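Local coordinates for methionine import ATP-binding protein metN 2 (Enterococcus faecalis, PDB 2QSW), which belongs to the ATP-binding subunits of ABC-type importers and is represented by its C-terminal NIL domain, a member of the ACT-like group of small alpha/beta domains, at residues Glu33-Ile39 with Leu87-Glu93; Phe30-Gln34 with Gln63-Gly67; Val49-Gln55 with Leu69-Leu74. All blocks are in the same frame, centred on the assembly; numbering follows the deposited sequence. Where two conformers were deposited one is given.

Contact 1 of 3, residues Glu33-Ile39 with Leu87-Glu93; sequences EQAKLPI and LRKLRVE. With ZN (zinc ion), chain B.
Glu-33 and Glu-93 converge on a zinc ion, with Glu-33 OE2 1.9 Å and Glu-93 OE1 2.0 Å from the metal. Their carboxylate planes are turned 63° against each other, and the shared zinc probably offsets the repulsion of two acids whose oxygens Glu-33 OE2 and Glu-93 OE1 lie 3.3 Å apart. Glu-33 reaches the metal by folding back: chi1 of 87° sets CG between the backbone N and the carbonyl carbon, and a second bend at chi2 swings the carboxylate round. His-31 and a water complete the site; the water also donates a hydrogen bond to Arg-91 O at 2.7 Å, which ties the first shell to the loop after helix 77-89. Arg-91 uses its guanidinium differently, laying one face over the peptide carbonyl of Glu-33 with Arg-91 CZ 3.3 Å from Glu-33 O. The oxygen sits over the centre of the group, where no N-H points at it. Beside this lies the one hydrogen bond directly joining the segments: Ala-35 N gives a nearly straight bond to Leu-90 O, 2.9 Å long with 166° at the hydrogen. The acceptor is presented by a Schellman motif that ends the helix, Arg-91 being its C-prime residue. Apolar contacts follow, with Ala-35 CB 4.0 Å from Leu-90 CD2, while the CG2 branch of Ile-39 crosses obliquely against CD2 of Leu-87. The aliphatic CB of Gln-34 lies 3.8 Å from Val-92 CG2. The contact thus joins the loop before helix 39-47, and the first residue of that helix, to the C-terminal end of helix 77-89. Leu-90 also touches His-42 of helix 39-47, Val-92 packs on Leu-28 and Phe-30 of strand 24-31, and Glu-93 is backbone-bonded to Leu-29 as the chain enters strand 93-96.

Contact 2 of 3, residues Phe30-Gln34 with Gln63-Gly67; sequences FHGEQ and QGAVG. With ZN (zinc ion), chain B.
Phe-30 and Gly-67 form an antiparallel hydrogen-bonded pair, where strands 24-31 and 64-74 lie side by side in the four-stranded antiparallel sheet of the ACT-like fold. Phe-30 N meets Gly-67 O at 2.8 Å and Gly-67 N returns the bond to Phe-30 O at 2.9 Å. The same Phe-30 carbonyl also receives a CA-H...O contact from Val-66 CA at 3.2 Å. Beyond this pair the chain turns away through Gly-32, whose positive phi of 96° suits glycine; having no side chain, it can bring its CA to 3.2 Å from Gln-63 O. The side chain of Gln-34 continues the link where the backbone pairing stops. Its chain bends sharply at chi2 and curls back toward the strand end, and Gln-34 NE2 donates to Ala-65 O over 2.9 Å in an almost straight bond, 172° at the hydrogen, with the acceptor lying close to the amide plane. At the other end of the amide, Gln-34 OE1 takes the N-H of Gly-32 at 2.8 Å. The amide is bonded through both ends, which settles which is oxygen and which nitrogen, and its CD carbon lies at the edge of the Phe-30 ring, in the ring plane. Gly-67 O comes near another part of that ring edge, while the ring itself leads away to Ile-58 and Val-92. Val-66 sets its two methyls against the opposing backbone, CG1 near Phe-30 O and CG2 near the carbonyl carbon of His-31. His-31 turns its imidazole to the zinc ion also held by Glu-33 and Glu-93; Glu-33 OE1 lies in the ring plane at its edge, and His-31 ND1 binds the metal at 1.9 Å.

Contact 3 of 3, residues Val49-Gln55 with Leu69-Leu74; sequences VEVSIIQ and LYIQLL
Ile-54 and Gln-55 both face Tyr-70 in a classic beta bulge, in the antiparallel hairpin of strands 50-61 and 64-74, whose segments 50-55 and 69-74 approach to 4.6 Å between axes at 149°. Ile-54 N bonds Tyr-70 O at 2.8 Å, while Gln-55 N makes a weak bond of 3.4 Å to the same Tyr-70 O. Tyr-70 N answers to Gln-55 O at 2.8 Å, and past the bulge the register is regular through Ser-52 with Gln-72 to Glu-50 with Leu-74. Of the two faces, that of Val-51, Ile-53, Ile-71 and Leu-73 is apolar. Val-51 and Leu-73 lie side by side and point the same way, Val-51 CG2 being 3.8 Å from Leu-73 CD2. The other Val-51 methyl, CG1, meets Ile-71, whose CG1 branch stands between its own backbone N and carbonyl carbon (chi1 67°). Val-51 and Leu-73 continue onto helix 39-47 through Ile-40, Val-44 and Ile-43. On the other face Ile-54 lays its CD1 near the backbone N of Gln-72 and, with Tyr-70, packs on Met-16 of helix 13-19. Ser-52 and Gln-72 are bridged by water here. Gln-72 extends fully from the strand, chi1 180°, and its NE2 is taken by Asn-22 O, leaving OE1 turned to the water. Ser-52 OG donates to that water at 2.8 Å, and the water donates at 3.0 Å to Gln-72 O and at 3.1 Å to Gln-72 OE1.

Contacts 1 and 2 are neighbours, their centres about 9 Å apart, and share Glu-33, Gln-34, the zinc ion and its water; Val-92 of the one packs on Phe-30 of the other. Contact 3 lies across the chain's centre, its own centre about 16 Å from that of contact 1 and 19 Å from that of contact 2, yet Phe-30 touches Leu-69. Contacts 2 and 3 both use strand 64-74, which stands between strands 50-61 and 24-31 in one sheet, and their segments alternate along the chain. Contact 1 spans all of contact 3 in sequence. Contact 1 joins loops at the zinc; contacts 2 and 3 hold strand 64-74 to both neighbours in the beta-alpha-beta-beta-alpha-beta core.

Contact 1 of 3, residues Glu33-Ile39 with Leu87-Glu93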
loop_
_atom_site.group_PDB
_atom_site.type_symbol
_atom_site.label_atom_id
_atom_site.label_comp_id
_atom_site.label_asym_id
_atom_site.label_seq_id
_atom_site.Cartn_x
_atom_site.Cartn_y
_atom_site.Cartn_z
ATOM N N GLU A 33 -18.543 -4.194 5.395
ATOM C CA GLU A 33 -18.388 -3.126 6.357
ATOM C C GLU A 33 -18.047 -1.761 5.751
ATOM O O GLU A 33 -18.040 -0.736 6.447
ATOM C CB GLU A 33 -17.345 -3.500 7.419
ATOM C CG GLU A 33 -15.889 -3.187 7.115
ATOM C CD GLU A 33 -15.193 -4.033 6.035
ATOM O OE1 GLU A 33 -15.849 -4.627 5.128
ATOM O OE2 GLU A 33 -13.923 -4.065 6.012
ATOM N N GLN A 34 -17.782 -1.755 4.448
ATOM C CA GLN A 34 -17.399 -0.512 3.764
ATOM C C GLN A 34 -18.453 0.580 3.877
ATOM O O GLN A 34 -19.652 0.309 4.048
ATOM C CB GLN A 34 -17.092 -0.781 2.289
ATOM C CG GLN A 34 -18.307 -1.287 1.511
ATOM C CD GLN A 34 -18.403 -2.837 1.442
ATOM O OE1 GLN A 34 -17.737 -3.555 2.173
ATOM N NE2 GLN A 34 -19.265 -3.337 0.524
ATOM N N ALA A 35 -17.997 1.821 3.752
ATOM C CA ALA A 35 -18.852 2.982 3.782
ATOM C C ALA A 35 -20.024 2.805 2.807
ATOM O O ALA A 35 -19.845 2.323 1.672
ATOM C CB ALA A 35 -18.046 4.257 3.420
ATOM N N LYS A 36 -21.209 3.202 3.248
ATOM C CA LYS A 36 -22.436 3.091 2.430
ATOM C C LYS A 36 -22.602 4.358 1.614
ATOM O O LYS A 36 -23.423 5.247 1.893
ATOM C CB LYS A 36 -23.608 2.787 3.325
ATOM C CG LYS A 36 -23.512 1.385 3.845
ATOM C CD LYS A 36 -24.594 1.127 4.932
ATOM C CE LYS A 36 -24.278 -0.114 5.776
ATOM N NZ LYS A 36 -24.204 -1.355 4.975
ATOM N N LEU A 37 -21.732 4.457 0.619
ATOM C CA LEU A 37 -21.801 5.515 -0.359
ATOM C C LEU A 37 -21.257 4.959 -1.687
ATOM O O LEU A 37 -20.760 3.807 -1.736
ATOM C CB LEU A 37 -21.116 6.792 0.155
ATOM C CG LEU A 37 -19.651 6.675 0.564
ATOM C CD1 LEU A 37 -18.816 6.561 -0.684
ATOM C CD2 LEU A 37 -19.135 7.831 1.358
ATOM N N PRO A 38 -21.480 5.695 -2.796
ATOM C CA PRO A 38 -21.020 5.237 -4.116
ATOM C C PRO A 38 -19.497 5.380 -4.233
ATOM O O PRO A 38 -18.980 6.400 -4.647
ATOM C CB PRO A 38 -21.798 6.126 -5.067
ATOM C CG PRO A 38 -22.944 6.686 -4.244
ATOM C CD PRO A 38 -22.296 6.907 -2.922
ATOM N N ILE A 39 -18.810 4.357 -3.764
ATOM C CA ILE A 39 -17.356 4.406 -3.483
ATOM C C ILE A 39 -16.530 4.880 -4.668
ATOM O O ILE A 39 -15.706 5.810 -4.567
ATOM C CB ILE A 39 -16.828 3.001 -3.101
ATOM C CG1 ILE A 39 -17.428 2.525 -1.777
ATOM C CG2 ILE A 39 -15.285 2.989 -3.009
ATOM C CD1 ILE A 39 -17.018 3.312 -0.580
ATOM N N LEU A 87 -9.776 5.270 0.419
ATOM C CA LEU A 87 -10.444 3.966 0.374
ATOM C C LEU A 87 -10.317 3.239 1.693
ATOM O O LEU A 87 -11.296 2.728 2.249
ATOM C CB LEU A 87 -9.884 3.128 -0.783
ATOM C CG LEU A 87 -10.374 3.542 -2.196
ATOM C CD1 LEU A 87 -9.472 2.955 -3.278
ATOM C CD2 LEU A 87 -11.891 3.178 -2.402
ATOM N N ARG A 88 -9.101 3.192 2.237
ATOM C CA ARG A 88 -8.882 2.494 3.508
ATOM C C ARG A 88 -9.712 3.103 4.619
ATOM O O ARG A 88 -10.309 2.393 5.425
ATOM C CB ARG A 88 -7.414 2.543 3.891
ATOM C CG ARG A 88 -6.580 1.624 3.019
ATOM C CD ARG A 88 -5.119 1.935 3.163
ATOM N NE ARG A 88 -4.302 1.061 2.341
ATOM C CZ ARG A 88 -3.040 1.311 2.027
ATOM N NH1 ARG A 88 -2.447 2.402 2.494
ATOM N NH2 ARG A 88 -2.372 0.470 1.254
ATOM N N LYS A 89 -9.758 4.420 4.667
ATOM C CA LYS A 89 -10.518 5.136 5.709
ATOM C C LYS A 89 -12.026 4.927 5.564
ATOM O O LYS A 89 -12.767 4.913 6.554
ATOM C CB LYS A 89 -10.161 6.621 5.706
ATOM C CG LYS A 89 -8.697 6.861 6.188
ATOM C CD LYS A 89 -8.274 8.355 6.141
ATOM C CE LYS A 89 -8.113 8.872 4.699
ATOM N NZ LYS A 89 -7.560 10.213 4.623
ATOM N N LEU A 90 -12.470 4.766 4.318
ATOM C CA LEU A 90 -13.844 4.381 3.985
ATOM C C LEU A 90 -14.098 2.870 4.200
ATOM O O LEU A 90 -15.173 2.390 3.837
ATOM C CB LEU A 90 -14.182 4.782 2.546
ATOM C CG LEU A 90 -14.164 6.312 2.309
ATOM C CD1 LEU A 90 -14.335 6.560 0.792
ATOM C CD2 LEU A 90 -15.230 7.033 3.166
ATOM N N ARG A 91 -13.160 2.143 4.817
ATOM C CA ARG A 91 -13.308 0.735 5.226
ATOM C C ARG A 91 -13.305 -0.203 4.030
ATOM O O ARG A 91 -13.922 -1.272 4.032
ATOM C CB ARG A 91 -14.494 0.560 6.187
ATOM C CG ARG A 91 -14.428 1.545 7.396
ATOM C CD ARG A 91 -15.708 1.721 8.210
ATOM N NE ARG A 91 -16.046 0.472 8.888
ATOM C CZ ARG A 91 -17.192 0.220 9.523
ATOM N NH1 ARG A 91 -18.163 1.109 9.556
ATOM N NH2 ARG A 91 -17.372 -0.983 10.077
ATOM N N VAL A 92 -12.547 0.195 3.003
ATOM C CA VAL A 92 -12.210 -0.639 1.894
ATOM C C VAL A 92 -10.691 -0.907 1.960
ATOM O O VAL A 92 -9.877 -0.044 1.613
ATOM C CB VAL A 92 -12.579 0.047 0.504
ATOM C CG1 VAL A 92 -12.125 -0.848 -0.624
ATOM C CG2 VAL A 92 -14.059 0.383 0.408
ATOM N N GLU A 93 -10.322 -2.100 2.382
ATOM C CA GLU A 93 -8.899 -2.477 2.463
ATOM C C GLU A 93 -8.296 -2.444 1.057
ATOM O O GLU A 93 -8.854 -2.988 0.114
ATOM C CB GLU A 93 -8.712 -3.844 3.054
ATOM C CG GLU A 93 -9.076 -3.963 4.521
ATOM C CD GLU A 93 -10.503 -4.448 4.778
ATOM O OE1 GLU A 93 -11.375 -4.266 3.890
ATOM O OE2 GLU A 93 -10.741 -5.030 5.847
HETATM ZN ZN ZN B . -13.163 -4.895 4.432
HETATM O O HOH W 1 -14.081 -3.729 2.915
#

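Contact 2 of 3, residues Phe30-Gln34 with Gln63-Gly67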
loop_
_atom_site.group_PDB
_atom_site.type_symbol
_atom_site.label_atom_id
_atom_site.label_comp_id
_atom_site.label_asym_id
_atom_site.label_seq_id
_atom_site.Cartn_x
_atom_site.Cartn_y
_atom_site.Cartn_z
ATOM N N PHE A 30 -13.897 -5.871 -0.182
ATOM C CA PHE A 30 -15.210 -5.470 0.339
ATOM C C PHE A 30 -15.690 -6.622 1.194
ATOM O O PHE A 30 -15.743 -7.744 0.720
ATOM C CB PHE A 30 -16.205 -5.230 -0.808
ATOM C CG PHE A 30 -15.773 -4.116 -1.734
ATOM C CD1 PHE A 30 -16.082 -2.793 -1.453
ATOM C CD2 PHE A 30 -14.972 -4.392 -2.811
ATOM C CE1 PHE A 30 -15.656 -1.753 -2.287
ATOM C CE2 PHE A 30 -14.570 -3.355 -3.663
ATOM C CZ PHE A 30 -14.894 -2.065 -3.400
ATOM N N HIS A 31 -15.922 -6.362 2.483
ATOM C CA HIS A 31 -16.424 -7.397 3.404
ATOM C C HIS A 31 -17.832 -7.068 3.900
ATOM O O HIS A 31 -18.371 -7.788 4.743
ATOM C CB HIS A 31 -15.496 -7.546 4.614
ATOM C CG HIS A 31 -14.066 -7.806 4.260
ATOM N ND1 HIS A 31 -13.102 -6.800 4.110
ATOM C CD2 HIS A 31 -13.438 -8.984 4.048
ATOM C CE1 HIS A 31 -11.951 -7.377 3.811
ATOM N NE2 HIS A 31 -12.124 -8.697 3.762
ATOM N N GLY A 32 -18.432 -6.010 3.387
ATOM C CA GLY A 32 -19.759 -5.547 3.794
ATOM C C GLY A 32 -19.739 -4.466 4.837
ATOM O O GLY A 32 -20.798 -3.900 5.147
ATOM N N GLU A 33 -18.543 -4.194 5.395
ATOM C CA GLU A 33 -18.388 -3.126 6.357
ATOM C C GLU A 33 -18.047 -1.761 5.751
ATOM O O GLU A 33 -18.040 -0.736 6.447
ATOM C CB GLU A 33 -17.345 -3.500 7.419
ATOM C CG GLU A 33 -15.889 -3.187 7.115
ATOM C CD GLU A 33 -15.193 -4.033 6.035
ATOM O OE1 GLU A 33 -15.849 -4.627 5.128
ATOM O OE2 GLU A 33 -13.923 -4.065 6.012
ATOM N N GLN A 34 -17.782 -1.755 4.448
ATOM C CA GLN A 34 -17.399 -0.512 3.764
ATOM C C GLN A 34 -18.453 0.580 3.877
ATOM O O GLN A 34 -19.652 0.309 4.048
ATOM C CB GLN A 34 -17.092 -0.781 2.289
ATOM C CG GLN A 34 -18.307 -1.287 1.511
ATOM C CD GLN A 34 -18.403 -2.837 1.442
ATOM O OE1 GLN A 34 -17.737 -3.555 2.173
ATOM N NE2 GLN A 34 -19.265 -3.337 0.524
ATOM N N GLN A 63 -24.575 -9.490 4.194
ATOM C CA GLN A 63 -23.632 -8.528 4.766
ATOM C C GLN A 63 -23.441 -7.302 3.887
ATOM O O GLN A 63 -22.856 -6.316 4.334
ATOM C CB GLN A 63 -22.260 -9.174 4.967
ATOM C CG GLN A 63 -22.300 -10.564 5.616
ATOM C CD GLN A 63 -22.057 -11.705 4.633
ATOM O OE1 GLN A 63 -22.684 -12.768 4.712
ATOM N NE2 GLN A 63 -21.143 -11.489 3.707
ATOM N N GLY A 64 -23.910 -7.370 2.630
ATOM C CA GLY A 64 -23.726 -6.283 1.644
ATOM C C GLY A 64 -22.831 -6.755 0.479
ATOM O O GLY A 64 -22.735 -7.959 0.236
ATOM N N ALA A 65 -22.196 -5.837 -0.249
ATOM C CA ALA A 65 -21.335 -6.228 -1.371
ATOM C C ALA A 65 -20.042 -6.780 -0.808
ATOM O O ALA A 65 -19.425 -6.151 0.054
ATOM C CB ALA A 65 -21.014 -5.062 -2.326
ATOM N N VAL A 66 -19.687 -7.979 -1.232
ATOM C CA VAL A 66 -18.471 -8.656 -0.763
ATOM C C VAL A 66 -17.628 -9.166 -1.928
ATOM O O VAL A 66 -18.149 -9.689 -2.917
ATOM C CB VAL A 66 -18.857 -9.853 0.153
ATOM C CG1 VAL A 66 -17.651 -10.682 0.478
ATOM C CG2 VAL A 66 -19.560 -9.396 1.411
ATOM N N GLY A 67 -16.313 -9.035 -1.826
ATOM C CA GLY A 67 -15.409 -9.514 -2.817
ATOM C C GLY A 67 -14.198 -8.619 -3.043
ATOM O O GLY A 67 -13.790 -7.919 -2.123
HETATM ZN ZN ZN B . -13.163 -4.895 4.432
HETATM O O HOH W 1 -14.081 -3.729 2.915
#

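Contact 3 of 3, residues Val49-Gln55 with Leu69-Leu74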
loop_
_atom_site.group_PDB
_atom_site.type_symbol
_atom_site.label_atom_id
_atom_site.label_comp_id
_atom_site.label_asym_id
_atom_site.label_seq_id
_atom_site.Cartn_x
_atom_site.Cartn_y
_atom_site.Cartn_z
ATOM N N VAL A 49 -8.985 11.263 -9.672
ATOM C CA VAL A 49 -8.367 10.094 -10.247
ATOM C C VAL A 49 -9.276 9.418 -11.245
ATOM O O VAL A 49 -10.505 9.501 -11.134
ATOM C CB VAL A 49 -7.956 9.070 -9.179
ATOM C CG1 VAL A 49 -6.777 9.609 -8.339
ATOM C CG2 VAL A 49 -9.143 8.614 -8.313
ATOM N N GLU A 50 -8.664 8.787 -12.249
ATOM C CA GLU A 50 -9.385 7.931 -13.177
ATOM C C GLU A 50 -9.321 6.485 -12.715
ATOM O O GLU A 50 -8.394 6.107 -11.967
ATOM C CB GLU A 50 -8.820 8.080 -14.588
ATOM C CG GLU A 50 -8.669 9.518 -15.024
ATOM C CD GLU A 50 -8.223 9.673 -16.477
ATOM O OE1 GLU A 50 -7.039 10.012 -16.695
ATOM O OE2 GLU A 50 -9.069 9.472 -17.388
ATOM N N VAL A 51 -10.307 5.684 -13.123
ATOM C CA VAL A 51 -10.455 4.312 -12.679
ATOM C C VAL A 51 -10.774 3.396 -13.850
ATOM O O VAL A 51 -11.771 3.609 -14.575
ATOM C CB VAL A 51 -11.590 4.201 -11.640
ATOM C CG1 VAL A 51 -11.859 2.748 -11.293
ATOM C CG2 VAL A 51 -11.231 5.040 -10.428
ATOM N N SER A 52 -9.967 2.358 -13.996
ATOM C CA SER A 52 -10.205 1.281 -14.928
ATOM C C SER A 52 -10.286 -0.012 -14.151
ATOM O O SER A 52 -9.381 -0.311 -13.389
ATOM C CB SER A 52 -9.075 1.152 -15.962
ATOM O OG SER A 52 -8.860 2.342 -16.702
ATOM N N ILE A 53 -11.344 -0.786 -14.321
ATOM C CA ILE A 53 -11.452 -2.077 -13.718
ATOM C C ILE A 53 -10.705 -3.127 -14.550
ATOM O O ILE A 53 -10.949 -3.289 -15.756
ATOM C CB ILE A 53 -12.915 -2.475 -13.458
ATOM C CG1 ILE A 53 -13.588 -1.443 -12.537
ATOM C CG2 ILE A 53 -12.999 -3.876 -12.842
ATOM C CD1 ILE A 53 -15.114 -1.517 -12.592
ATOM N N ILE A 54 -9.752 -3.781 -13.894
ATOM C CA ILE A 54 -8.932 -4.815 -14.503
ATOM C C ILE A 54 -9.513 -6.212 -14.306
ATOM O O ILE A 54 -9.559 -7.024 -15.223
ATOM C CB ILE A 54 -7.498 -4.772 -13.917
ATOM C CG1 ILE A 54 -6.895 -3.408 -14.201
ATOM C CG2 ILE A 54 -6.590 -5.926 -14.478
ATOM C CD1 ILE A 54 -5.510 -3.262 -13.639
ATOM N N GLN A 55 -9.941 -6.481 -13.077
ATOM C CA GLN A 55 -10.458 -7.786 -12.712
ATOM C C GLN A 55 -11.284 -7.613 -11.456
ATOM O O GLN A 55 -11.034 -6.740 -10.668
ATOM C CB GLN A 55 -9.309 -8.762 -12.442
ATOM C CG GLN A 55 -9.757 -10.161 -12.030
ATOM C CD GLN A 55 -8.663 -10.933 -11.325
ATOM O OE1 GLN A 55 -7.684 -11.320 -11.944
ATOM N NE2 GLN A 55 -8.824 -11.142 -10.018
ATOM N N LEU A 69 -11.843 -6.170 -6.109
ATOM C CA LEU A 69 -11.769 -5.431 -7.352
ATOM C C LEU A 69 -10.329 -4.993 -7.536
ATOM O O LEU A 69 -9.764 -4.427 -6.614
ATOM C CB LEU A 69 -12.675 -4.218 -7.238
ATOM C CG LEU A 69 -13.089 -3.467 -8.485
ATOM C CD1 LEU A 69 -13.890 -4.340 -9.467
ATOM C CD2 LEU A 69 -13.883 -2.233 -8.013
ATOM N N TYR A 70 -9.754 -5.262 -8.702
ATOM C CA TYR A 70 -8.434 -4.740 -9.063
ATOM C C TYR A 70 -8.662 -3.585 -10.060
ATOM O O TYR A 70 -9.338 -3.738 -11.093
ATOM C CB TYR A 70 -7.601 -5.807 -9.729
ATOM C CG TYR A 70 -7.189 -6.933 -8.834
ATOM C CD1 TYR A 70 -5.920 -6.971 -8.286
ATOM C CD2 TYR A 70 -8.062 -7.979 -8.550
ATOM C CE1 TYR A 70 -5.525 -8.012 -7.469
ATOM C CE2 TYR A 70 -7.682 -9.045 -7.744
ATOM C CZ TYR A 70 -6.400 -9.044 -7.211
ATOM O OH TYR A 70 -6.013 -10.083 -6.423
ATOM N N ILE A 71 -8.181 -2.416 -9.699
ATOM C CA ILE A 71 -8.364 -1.233 -10.487
ATOM C C ILE A 71 -7.067 -0.514 -10.752
ATOM O O ILE A 71 -6.128 -0.553 -9.931
ATOM C CB ILE A 71 -9.350 -0.255 -9.821
ATOM C CG1 ILE A 71 -8.866 0.357 -8.522
ATOM C CG2 ILE A 71 -10.730 -0.860 -9.650
ATOM C CD1 ILE A 71 -9.818 1.478 -8.029
ATOM N N GLN A 72 -6.981 0.096 -11.912
ATOM C CA GLN A 72 -5.911 1.034 -12.220
ATOM C C GLN A 72 -6.375 2.453 -11.867
ATOM O O GLN A 72 -7.420 2.895 -12.337
ATOM C CB GLN A 72 -5.489 0.969 -13.684
ATOM C CG GLN A 72 -4.386 1.933 -14.033
ATOM C CD GLN A 72 -4.155 1.992 -15.537
ATOM O OE1 GLN A 72 -5.129 2.025 -16.312
ATOM N NE2 GLN A 72 -2.879 2.047 -15.964
ATOM N N LEU A 73 -5.617 3.130 -11.003
ATOM C CA LEU A 73 -5.816 4.533 -10.717
ATOM C C LEU A 73 -4.847 5.369 -11.527
ATOM O O LEU A 73 -3.646 5.098 -11.477
ATOM C CB LEU A 73 -5.588 4.840 -9.233
ATOM C CG LEU A 73 -6.549 4.162 -8.261
ATOM C CD1 LEU A 73 -6.138 4.368 -6.801
ATOM C CD2 LEU A 73 -7.948 4.711 -8.479
ATOM N N LEU A 74 -5.350 6.386 -12.224
ATOM C CA LEU A 74 -4.527 7.361 -12.920
ATOM C C LEU A 74 -4.733 8.743 -12.334
ATOM O O LEU A 74 -5.829 9.109 -11.913
ATOM C CB LEU A 74 -4.862 7.411 -14.402
ATOM C CG LEU A 74 -4.647 6.118 -15.157
ATOM C CD1 LEU A 74 -5.200 6.312 -16.555
ATOM C CD2 LEU A 74 -3.184 5.704 -15.265
HETATM O O HOH W 2 -7.242 3.944 -15.096
#